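Local coordinates for protein L-methionine gamma-lyase (Fusobacterium nucleatum subsp. nucleatum, PDB 6LXU) that belongs to the Cys/Met metabolism family of pyridoxal phosphate-dependent enzymes and carries its cofactor covalently bound to a lysine side chain, at residues 275-280 with 313-318. Residues are numbered along the deposited sequence; the frame is centred on the assembly and turned at random.
Sequences RTIVDF and AMISFE
I315 meets I277 and V278 chiefly through its terminal methyl, CD1, a compact example of apolar packing between a strand and the helix that covers its sheet. This CD1 lies 3.5 Å from CG2 of V278 and 3.8 Å from CG2 of I277, so the end of the isoleucine rests against two consecutive helical residues. I315 lies against V278 with two carbons, since its CG1 also stands 3.7 Å from V278 CG2. With CG1 anti to its carbonyl carbon (chi1 -52°) and the chain extended beyond it (chi2 167°), I315 carries CD1 out from the strand to the helix. V278 answers with the branch beside its backbone N, I277 with the methyl anti to its own. No hydrogen bond crosses between the segments, and the nearest CA atoms, those of V278 and I315, are 7.2 Å apart. The setting is the smaller, C-terminal α/β domain of a fold-type I PLP enzyme, where helix 263-282 lies over a mixed sheet and strand 314-319 runs antiparallel to both its neighbours, 287-291 and 374-378. V290 of the former also touches I315, while I387 of helix 384-396 and V379 pack on I277, extending the apolar layer between sheet and helices. Around the helix the character changes: R275, T276 and D279 are exposed, and their side chains do not touch segment 313-318. There R275 forms a salt bridge with D310 and D279 another with K283, while the hydroxyl of T276 hydrogen-bonds to the carbonyl oxygen of K272, one turn back.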
# COMPACT_ATOMS: atom_id res chain seq x y z
N ARG A 275 25.14 -16.77 -16.77
CA ARG A 275 26.29 -17.24 -17.56
C ARG A 275 26.84 -18.55 -16.98
O ARG A 275 27.19 -19.47 -17.74
CB ARG A 275 27.36 -16.14 -17.70
CG ARG A 275 26.94 -15.10 -18.73
CD ARG A 275 27.92 -13.97 -19.00
NE ARG A 275 27.62 -12.79 -18.19
CZ ARG A 275 28.18 -12.50 -17.01
NH1 ARG A 275 29.08 -13.32 -16.47
NH2 ARG A 275 27.83 -11.39 -16.36
N THR A 276 26.89 -18.66 -15.66
CA THR A 276 27.35 -19.87 -15.01
C THR A 276 26.40 -21.04 -15.26
O THR A 276 26.84 -22.17 -15.51
CB THR A 276 27.52 -19.59 -13.50
OG1 THR A 276 28.50 -18.56 -13.34
CG2 THR A 276 27.96 -20.81 -12.76
N ILE A 277 25.10 -20.77 -15.22
CA ILE A 277 24.11 -21.80 -15.50
C ILE A 277 24.16 -22.24 -16.97
O ILE A 277 24.00 -23.43 -17.25
CB ILE A 277 22.70 -21.34 -15.06
CG1 ILE A 277 22.68 -21.19 -13.53
CG2 ILE A 277 21.62 -22.30 -15.51
CD1 ILE A 277 21.54 -20.34 -13.04
N VAL A 278 24.37 -21.30 -17.88
CA VAL A 278 24.52 -21.66 -19.31
C VAL A 278 25.66 -22.67 -19.49
O VAL A 278 25.49 -23.68 -20.20
CB VAL A 278 24.75 -20.42 -20.19
CG1 VAL A 278 25.19 -20.79 -21.61
CG2 VAL A 278 23.49 -19.58 -20.24
N ASP A 279 26.80 -22.41 -18.86
CA ASP A 279 27.93 -23.34 -18.99
C ASP A 279 27.56 -24.72 -18.46
O ASP A 279 27.87 -25.74 -19.11
CB ASP A 279 29.15 -22.79 -18.28
CG ASP A 279 30.43 -23.50 -18.69
OD1 ASP A 279 30.77 -23.46 -19.89
OD2 ASP A 279 31.05 -24.13 -17.83
N PHE A 280 26.90 -24.77 -17.30
CA PHE A 280 26.44 -26.03 -16.72
C PHE A 280 25.49 -26.77 -17.67
O PHE A 280 25.66 -27.97 -17.94
CB PHE A 280 25.77 -25.75 -15.37
CG PHE A 280 24.98 -26.90 -14.84
CD1 PHE A 280 25.62 -27.99 -14.27
CD2 PHE A 280 23.59 -26.91 -14.91
CE1 PHE A 280 24.89 -29.05 -13.77
CE2 PHE A 280 22.87 -27.98 -14.42
CZ PHE A 280 23.52 -29.05 -13.86
N ALA A 313 19.66 -12.84 -18.85
CA ALA A 313 19.42 -13.82 -17.80
C ALA A 313 18.28 -14.77 -18.13
O ALA A 313 17.82 -15.52 -17.27
CB ALA A 313 19.21 -13.11 -16.49
N MET A 314 17.84 -14.76 -19.40
CA MET A 314 16.93 -15.77 -19.92
C MET A 314 17.75 -16.86 -20.59
O MET A 314 18.74 -16.57 -21.29
CB MET A 314 15.97 -15.16 -20.92
CG MET A 314 15.02 -14.15 -20.30
SD MET A 314 14.00 -14.78 -18.95
CE MET A 314 13.10 -16.11 -19.73
N ILE A 315 17.35 -18.10 -20.38
CA ILE A 315 18.00 -19.26 -21.03
C ILE A 315 16.89 -20.18 -21.46
O ILE A 315 16.01 -20.49 -20.64
CB ILE A 315 18.91 -20.05 -20.07
CG1 ILE A 315 19.92 -19.15 -19.35
CG2 ILE A 315 19.62 -21.16 -20.85
CD1 ILE A 315 20.62 -19.82 -18.19
N SER A 316 16.91 -20.66 -22.70
CA SER A 316 16.07 -21.80 -23.03
C SER A 316 16.95 -22.97 -23.40
O SER A 316 18.11 -22.80 -23.79
CB SER A 316 15.09 -21.49 -24.15
OG SER A 316 14.20 -20.49 -23.74
N PHE A 317 16.42 -24.17 -23.24
CA PHE A 317 17.23 -25.35 -23.55
C PHE A 317 16.32 -26.49 -23.92
O PHE A 317 15.17 -26.56 -23.51
CB PHE A 317 18.19 -25.70 -22.41
CG PHE A 317 17.53 -25.96 -21.07
CD1 PHE A 317 17.23 -24.91 -20.20
CD2 PHE A 317 17.25 -27.25 -20.66
CE1 PHE A 317 16.65 -25.16 -18.96
CE2 PHE A 317 16.67 -27.51 -19.43
CZ PHE A 317 16.36 -26.45 -18.57
N GLU A 318 16.87 -27.40 -24.73
CA GLU A 318 16.14 -28.58 -25.20
C GLU A 318 16.64 -29.81 -24.47
O GLU A 318 17.81 -30.16 -24.57
CB GLU A 318 16.32 -28.77 -26.70
CG GLU A 318 15.43 -29.86 -27.32
CD GLU A 318 14.01 -29.42 -27.59
OE1 GLU A 318 13.76 -28.21 -27.77
OE2 GLU A 318 13.12 -30.30 -27.69